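PDB 2ZQ5: sulfotransferase from Mycobacterium tuberculosis, which probably transfers a sulfuryl group from the donor PAPS to an acceptor substrate. Local coordinates for residues Phe95-Val100 against Ser234-Leu239; Ala113-Gln118 against Asp341-Ala346. All coordinates share one frame; numbering follows the deposited sequence.

Contact 1 (Phe95-Val100 against Ser234-Leu239); sequences FVTGLV and SHLFAL
His235 sets its ring against Phe95 and its CB against Thr97, and tracing it outward shows half of the contact, Leu236 making the rest. His235 CB lies 3.7 Å from Thr97 CB and 3.6 Å from Thr97 OG1. With CG anti to the carbonyl carbon (chi1 -58°), the imidazole then reaches back along the strand toward Phe95. Val96 O lies in the imidazole plane, at an edge, but 3.7 Å from His235 ND1, too far to count as a bond. One imidazole face receives the rim of the phenyl ring: Phe95 CD1 stands 3.4 Å from His235 CE1 and nearly as close to His235 NE2, and is also nearest to His235 CG and CD2. Planes at 87° and centroids 4.9 Å apart define a T-shaped stack with Phe95 giving the edge. Leu236 faces the other end of the strand. Its CG packs on Thr97 OG1 at 3.4 Å, CD2 turns to Thr97 CG2, and CD1 meets Leu99 CD1 at 3.9 Å. The Thr97 hydroxyl finds its polar partner in Asn232 O, so a buried oxygen is satisfied beside apolar carbon. All seven touching residues are buried. Strand 94-97, central in the parallel sheet, is thus covered by the short helical turn 234-237 that follows the adjacent strand 227-231; the loop leaving strand 94-97 through Gly98 is consistent with the P-loop-like 5'-phosphosulfate-binding loop of sulfotransferases.

Contact 2 (Ala113-Gln118 against Asp341-Ala346); sequences ADPAHQ and DEARQA
The Asp114 carboxylate lies flat beneath the methyl of Ala343, whose CB sits over one face, 3.5 Å from Asp114 CG and at similar distances from both oxygens. On the other side of that plane the backbone N of Ala116 approaches Asp114 OD1 at 2.8 Å, 31° out of plane and on the anti side; an N-H...O angle of 161° makes this a fairly straight bond and identifies an Asx turn. Asp114 OD2 is taken by Tyr332 OH, so bonds to both oxygens restrict the carboxylate's rotation. The imidazole of His117 has Asp114 CB over one face, 3.4 Å above the plane and displaced toward the rim. A type I turn from Asp114 to His117, closed by His117 N to Asp114 O at 2.8 Å, brings these groups together. Pro115 extends the apolar surface: its CD rests 3.6 Å from Ala343 CA, while its CG touches Glu342 CG at 4.0 Å. Glu342 chi1 of 56° places that CG between backbone N and carbonyl carbon, which turns it to meet the proline ring. At the other end, one helical turn beyond Ala343, Ala346 CB lies 3.4 Å from Ala113 O. Small methyls on this side of the helix admit the loop backbone closely, as the 4.3 Å between Asp114 CA and Ala343 CA confirms. Helix 341-348 therefore packs on the turn leading from helix 104-111 into edge strand 117-119, while Tyr332 ties the same turn to helix 324-334 and strand 227-231 pairs with strand 117-119 in the sheet.

Contact 1 is core and contact 2 lies nearer the surface: their centres stand about 9 and 23 Å from the centre of the chain, and every touching residue of the first is buried against two of six in the second. Both reach the same parallel sheet, contact 1 at its middle strand 94-97 and contact 2 at the turn leading into 117-119, one of its two edge strands, with strand 227-231 between them. Their nearest atoms remain about 9 Å apart, so they share the sheet without touching. Chemistry follows place: aromatic and branched aliphatic groups fill the interior, whereas methyls, a proline and a carboxylate held by hydrogen bonds meet at the periphery.

Contact 1 (Phe95-Val100 against Ser234-Leu239)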
ATOM      1  N   PHE A  95      11.299   5.760   1.682  1.00  6.55           N
ATOM      2  CA  PHE A  95       9.957   5.308   2.030  1.00  6.02           C
ATOM      3  C   PHE A  95       9.090   6.502   2.393  1.00  6.95           C
ATOM      4  O   PHE A  95       9.427   7.272   3.295  1.00  9.02           O
ATOM      5  CB  PHE A  95      10.009   4.355   3.225  1.00  4.68           C
ATOM      6  CG  PHE A  95      10.473   2.970   2.882  1.00  4.98           C
ATOM      7  CD1 PHE A  95       9.551   1.958   2.640  1.00  5.39           C
ATOM      8  CD2 PHE A  95      11.830   2.672   2.804  1.00  7.54           C
ATOM      9  CE1 PHE A  95       9.974   0.665   2.323  1.00  7.57           C
ATOM     10  CE2 PHE A  95      12.262   1.380   2.488  1.00  7.63           C
ATOM     11  CZ  PHE A  95      11.332   0.380   2.249  1.00  7.17           C
ATOM     12  N   VAL A  96       7.982   6.663   1.679  1.00  5.91           N
ATOM     13  CA  VAL A  96       7.049   7.742   1.953  1.00  6.63           C
ATOM     14  C   VAL A  96       5.852   7.139   2.675  1.00  5.90           C
ATOM     15  O   VAL A  96       5.377   6.062   2.317  1.00  6.65           O
ATOM     16  CB  VAL A  96       6.538   8.404   0.651  1.00  5.82           C
ATOM     17  CG1 VAL A  96       5.502   9.480   0.979  1.00  7.97           C
ATOM     18  CG2 VAL A  96       7.699   9.007  -0.121  1.00  9.49           C
ATOM     19  N   THR A  97       5.369   7.819   3.706  1.00  5.86           N
ATOM     20  CA  THR A  97       4.209   7.315   4.416  1.00  6.08           C
ATOM     21  C   THR A  97       3.428   8.466   5.031  1.00  6.66           C
ATOM     22  O   THR A  97       3.909   9.606   5.085  1.00  7.49           O
ATOM     23  CB  THR A  97       4.608   6.268   5.493  1.00  5.91           C
ATOM     24  OG1 THR A  97       3.436   5.580   5.941  1.00  6.50           O
ATOM     25  CG2 THR A  97       5.292   6.928   6.680  1.00  5.85           C
ATOM     26  N   GLY A  98       2.216   8.158   5.471  1.00  6.10           N
ATOM     27  CA  GLY A  98       1.338   9.153   6.051  1.00  7.52           C
ATOM     28  C   GLY A  98      -0.080   8.765   5.684  1.00  7.75           C
ATOM     29  O   GLY A  98      -0.288   7.792   4.960  1.00  8.14           O
ATOM     30  N   LEU A  99      -1.057   9.514   6.178  1.00  7.66           N
ATOM     31  CA  LEU A  99      -2.457   9.221   5.882  1.00  8.63           C
ATOM     32  C   LEU A  99      -2.826   9.601   4.463  1.00  8.60           C
ATOM     33  O   LEU A  99      -2.141  10.391   3.815  1.00  9.73           O
ATOM     34  CB  LEU A  99      -3.378   9.986   6.836  1.00  7.84           C
ATOM     35  CG  LEU A  99      -3.687   9.383   8.206  1.00  8.09           C
ATOM     36  CD1 LEU A  99      -2.413   8.999   8.932  1.00 10.05           C
ATOM     37  CD2 LEU A  99      -4.489  10.398   9.015  1.00  8.93           C
ATOM     38  N   VAL A 100      -3.918   9.027   3.973  1.00 11.47           N
ATOM     39  CA  VAL A 100      -4.383   9.377   2.646  1.00 13.31           C
ATOM     40  C   VAL A 100      -4.833  10.831   2.800  1.00 13.99           C
ATOM     41  O   VAL A 100      -5.208  11.251   3.899  1.00 14.74           O
ATOM     42  CB  VAL A 100      -5.574   8.490   2.211  1.00 15.36           C
ATOM     43  CG1 VAL A 100      -6.737   8.672   3.164  1.00 16.57           C
ATOM     44  CG2 VAL A 100      -5.987   8.833   0.788  1.00 17.76           C
ATOM     45  N   SER A 234       1.209   1.366   5.585  1.00  4.79           N
ATOM     46  CA  SER A 234       1.729   0.394   6.551  1.00  5.53           C
ATOM     47  C   SER A 234       3.024   0.817   7.232  1.00  5.23           C
ATOM     48  O   SER A 234       3.303   0.412   8.359  1.00  5.80           O
ATOM     49  CB  SER A 234       1.954  -0.968   5.885  1.00  5.84           C
ATOM     50  OG  SER A 234       3.077  -0.929   5.018  1.00  6.29           O
ATOM     51  N   HIS A 235       3.810   1.641   6.556  1.00  5.64           N
ATOM     52  CA  HIS A 235       5.082   2.069   7.110  1.00  4.67           C
ATOM     53  C   HIS A 235       4.931   2.817   8.430  1.00  6.34           C
ATOM     54  O   HIS A 235       5.869   2.890   9.220  1.00  6.46           O
ATOM     55  CB  HIS A 235       5.829   2.863   6.040  1.00  4.76           C
ATOM     56  CG  HIS A 235       6.057   2.066   4.792  1.00  4.13           C
ATOM     57  ND1 HIS A 235       5.943   2.591   3.523  1.00  7.56           N
ATOM     58  CD2 HIS A 235       6.322   0.749   4.631  1.00  3.54           C
ATOM     59  CE1 HIS A 235       6.118   1.627   2.635  1.00  2.70           C
ATOM     60  NE2 HIS A 235       6.349   0.500   3.281  1.00  7.99           N
ATOM     61  N   LEU A 236       3.737   3.345   8.684  1.00  6.05           N
ATOM     62  CA  LEU A 236       3.469   4.037   9.944  1.00  5.68           C
ATOM     63  C   LEU A 236       3.407   3.022  11.082  1.00  5.68           C
ATOM     64  O   LEU A 236       3.882   3.281  12.194  1.00  6.48           O
ATOM     65  CB  LEU A 236       2.117   4.751   9.891  1.00  6.55           C
ATOM     66  CG  LEU A 236       1.970   5.964   8.980  1.00  5.85           C
ATOM     67  CD1 LEU A 236       0.507   6.378   8.917  1.00  8.72           C
ATOM     68  CD2 LEU A 236       2.828   7.107   9.509  1.00  6.34           C
ATOM     69  N   PHE A 237       2.820   1.865  10.780  1.00  5.74           N
ATOM     70  CA  PHE A 237       2.610   0.786  11.743  1.00  5.89           C
ATOM     71  C   PHE A 237       3.770  -0.187  11.899  1.00  5.23           C
ATOM     72  O   PHE A 237       3.896  -0.850  12.937  1.00  9.13           O
ATOM     73  CB  PHE A 237       1.390  -0.051  11.325  1.00  5.72           C
ATOM     74  CG  PHE A 237       0.106   0.725  11.204  1.00  5.09           C
ATOM     75  CD1 PHE A 237      -0.833   0.698  12.232  1.00  7.25           C
ATOM     76  CD2 PHE A 237      -0.181   1.455  10.053  1.00  6.03           C
ATOM     77  CE1 PHE A 237      -2.041   1.382  12.110  1.00  7.58           C
ATOM     78  CE2 PHE A 237      -1.386   2.145   9.925  1.00  7.82           C
ATOM     79  CZ  PHE A 237      -2.317   2.105  10.958  1.00  8.60           C
ATOM     80  N   ALA A 238       4.607  -0.282  10.873  1.00  5.22           N
ATOM     81  CA  ALA A 238       5.692  -1.255  10.870  1.00  4.43           C
ATOM     82  C   ALA A 238       7.088  -0.683  10.724  1.00  5.32           C
ATOM     83  O   ALA A 238       7.948  -1.297  10.093  1.00  5.90           O
ATOM     84  CB  ALA A 238       5.439  -2.272   9.759  1.00  7.41           C
ATOM     85  N   LEU A 239       7.329   0.475  11.322  1.00  5.98           N
ATOM     86  CA  LEU A 239       8.636   1.092  11.204  1.00  6.24           C
ATOM     87  C   LEU A 239       9.774   0.207  11.709  1.00  6.17           C
ATOM     88  O   LEU A 239      10.843   0.177  11.099  1.00  6.81           O
ATOM     89  CB  LEU A 239       8.657   2.437  11.929  1.00  7.41           C
ATOM     90  CG  LEU A 239       9.977   3.199  11.799  1.00  6.65           C
ATOM     91  CD1 LEU A 239      10.298   3.454  10.330  1.00  7.81           C
ATOM     92  CD2 LEU A 239       9.877   4.509  12.569  1.00  8.22           C
TER

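Contact 2 (Ala113-Gln118 against Asp341-Ala346)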
ATOM      1  N   ALA A 113      10.001  10.109  -9.894  1.00 15.81           N
ATOM      2  CA  ALA A 113      10.237  10.650 -11.231  1.00 16.31           C
ATOM      3  C   ALA A 113      11.723  10.776 -11.554  1.00 16.21           C
ATOM      4  O   ALA A 113      12.105  10.850 -12.723  1.00 18.33           O
ATOM      5  CB  ALA A 113       9.560  12.005 -11.368  1.00 15.87           C
ATOM      6  N   ASP A 114      12.558  10.814 -10.522  1.00 14.10           N
ATOM      7  CA  ASP A 114      14.001  10.923 -10.714  1.00 14.60           C
ATOM      8  C   ASP A 114      14.452   9.729 -11.555  1.00 15.08           C
ATOM      9  O   ASP A 114      14.207   8.584 -11.187  1.00 13.09           O
ATOM     10  CB  ASP A 114      14.708  10.892  -9.358  1.00 14.69           C
ATOM     11  CG  ASP A 114      16.189  11.195  -9.461  1.00 14.32           C
ATOM     12  OD1 ASP A 114      16.823  10.775 -10.450  1.00 16.07           O
ATOM     13  OD2 ASP A 114      16.725  11.843  -8.538  1.00 14.70           O
ATOM     14  N   PRO A 115      15.108   9.981 -12.701  1.00 14.89           N
ATOM     15  CA  PRO A 115      15.582   8.902 -13.575  1.00 15.85           C
ATOM     16  C   PRO A 115      16.551   7.937 -12.889  1.00 14.12           C
ATOM     17  O   PRO A 115      16.743   6.805 -13.346  1.00 14.69           O
ATOM     18  CB  PRO A 115      16.246   9.658 -14.724  1.00 16.80           C
ATOM     19  CG  PRO A 115      15.438  10.916 -14.801  1.00 17.64           C
ATOM     20  CD  PRO A 115      15.297  11.293 -13.344  1.00 15.91           C
ATOM     21  N   ALA A 116      17.164   8.397 -11.801  1.00 12.25           N
ATOM     22  CA  ALA A 116      18.113   7.594 -11.039  1.00 11.93           C
ATOM     23  C   ALA A 116      17.398   6.805  -9.944  1.00 10.62           C
ATOM     24  O   ALA A 116      18.030   6.108  -9.151  1.00 12.70           O
ATOM     25  CB  ALA A 116      19.179   8.495 -10.425  1.00 13.48           C
ATOM     26  N   HIS A 117      16.077   6.935  -9.906  1.00 10.67           N
ATOM     27  CA  HIS A 117      15.251   6.231  -8.926  1.00  9.88           C
ATOM     28  C   HIS A 117      14.329   5.265  -9.658  1.00 10.40           C
ATOM     29  O   HIS A 117      14.193   5.323 -10.879  1.00 11.99           O
ATOM     30  CB  HIS A 117      14.395   7.219  -8.126  1.00 11.19           C
ATOM     31  CG  HIS A 117      15.174   8.082  -7.182  1.00 10.43           C
ATOM     32  ND1 HIS A 117      14.580   9.053  -6.406  1.00 11.19           N
ATOM     33  CD2 HIS A 117      16.493   8.113  -6.880  1.00 10.61           C
ATOM     34  CE1 HIS A 117      15.500   9.646  -5.665  1.00 10.78           C
ATOM     35  NE2 HIS A 117      16.669   9.093  -5.933  1.00 11.58           N
ATOM     36  N   GLN A 118      13.702   4.371  -8.904  1.00  9.27           N
ATOM     37  CA  GLN A 118      12.770   3.413  -9.476  1.00  8.65           C
ATOM     38  C   GLN A 118      11.614   3.223  -8.505  1.00  8.57           C
ATOM     39  O   GLN A 118      11.806   3.252  -7.286  1.00  9.56           O
ATOM     40  CB  GLN A 118      13.464   2.070  -9.751  1.00  7.65           C
ATOM     41  CG  GLN A 118      13.979   1.345  -8.514  1.00  7.27           C
ATOM     42  CD  GLN A 118      14.612   0.005  -8.845  1.00  7.22           C
ATOM     43  OE1 GLN A 118      13.987  -0.853  -9.467  1.00  8.31           O
ATOM     44  NE2 GLN A 118      15.857  -0.184  -8.421  1.00  8.90           N
ATOM     45  N   ASP A 341      19.615  17.681 -12.941  1.00 21.81           N
ATOM     46  CA  ASP A 341      18.793  18.498 -13.821  1.00 23.40           C
ATOM     47  C   ASP A 341      17.699  17.654 -14.467  1.00 22.73           C
ATOM     48  O   ASP A 341      16.554  18.091 -14.574  1.00 22.92           O
ATOM     49  CB  ASP A 341      19.656  19.139 -14.910  1.00 26.93           C
ATOM     50  CG  ASP A 341      20.738  20.035 -14.342  1.00 29.00           C
ATOM     51  OD1 ASP A 341      20.403  20.954 -13.564  1.00 30.85           O
ATOM     52  OD2 ASP A 341      21.922  19.823 -14.678  1.00 32.91           O
ATOM     53  N   GLU A 342      18.055  16.446 -14.900  1.00 23.27           N
ATOM     54  CA  GLU A 342      17.080  15.563 -15.530  1.00 23.17           C
ATOM     55  C   GLU A 342      15.984  15.198 -14.538  1.00 21.52           C
ATOM     56  O   GLU A 342      14.818  15.065 -14.911  1.00 22.47           O
ATOM     57  CB  GLU A 342      17.753  14.284 -16.046  1.00 24.04           C
ATOM     58  CG  GLU A 342      18.515  13.507 -14.993  1.00 26.47           C
ATOM     59  CD  GLU A 342      19.998  13.813 -15.006  1.00 27.41           C
ATOM     60  OE1 GLU A 342      20.365  15.007 -15.064  1.00 28.60           O
ATOM     61  OE2 GLU A 342      20.798  12.856 -14.953  1.00 28.16           O
ATOM     62  N   ALA A 343      16.362  15.039 -13.274  1.00 21.54           N
ATOM     63  CA  ALA A 343      15.404  14.697 -12.230  1.00 20.93           C
ATOM     64  C   ALA A 343      14.410  15.839 -12.059  1.00 20.94           C
ATOM     65  O   ALA A 343      13.201  15.619 -12.014  1.00 19.16           O
ATOM     66  CB  ALA A 343      16.129  14.431 -10.914  1.00 20.03           C
ATOM     67  N   ARG A 344      14.930  17.061 -11.966  1.00 22.90           N
ATOM     68  CA  ARG A 344      14.085  18.237 -11.808  1.00 25.47           C
ATOM     69  C   ARG A 344      13.122  18.377 -12.980  1.00 25.91           C
ATOM     70  O   ARG A 344      11.943  18.670 -12.792  1.00 25.07           O
ATOM     71  CB  ARG A 344      14.939  19.504 -11.693  1.00 27.08           C
ATOM     72  CG  ARG A 344      15.815  19.559 -10.453  1.00 30.31           C
ATOM     73  CD  ARG A 344      16.536  20.895 -10.349  1.00 33.61           C
ATOM     74  NE  ARG A 344      15.612  22.009 -10.154  1.00 36.25           N
ATOM     75  CZ  ARG A 344      14.887  22.202  -9.055  1.00 37.63           C
ATOM     76  NH1 ARG A 344      14.975  21.355  -8.040  1.00 39.47           N
ATOM     77  NH2 ARG A 344      14.071  23.244  -8.972  1.00 38.23           N
ATOM     78  N   GLN A 345      13.627  18.165 -14.192  1.00 27.50           N
ATOM     79  CA  GLN A 345      12.788  18.272 -15.381  1.00 28.71           C
ATOM     80  C   GLN A 345      11.664  17.243 -15.338  1.00 28.02           C
ATOM     81  O   GLN A 345      10.500  17.576 -15.565  1.00 29.29           O
ATOM     82  CB  GLN A 345      13.623  18.070 -16.651  1.00 30.87           C
ATOM     83  CG  GLN A 345      12.810  18.177 -17.936  1.00 34.29           C
ATOM     84  CD  GLN A 345      13.658  18.057 -19.188  1.00 36.56           C
ATOM     85  OE1 GLN A 345      14.546  18.874 -19.432  1.00 38.75           O
ATOM     86  NE2 GLN A 345      13.388  17.030 -19.987  1.00 37.56           N
ATOM     87  N   ALA A 346      12.015  15.995 -15.041  1.00 26.92           N
ATOM     88  CA  ALA A 346      11.030  14.923 -14.967  1.00 25.86           C
ATOM     89  C   ALA A 346       9.979  15.235 -13.907  1.00 24.63           C
ATOM     90  O   ALA A 346       8.805  14.905 -14.064  1.00 24.77           O
ATOM     91  CB  ALA A 346      11.721  13.600 -14.648  1.00 25.89           C
TER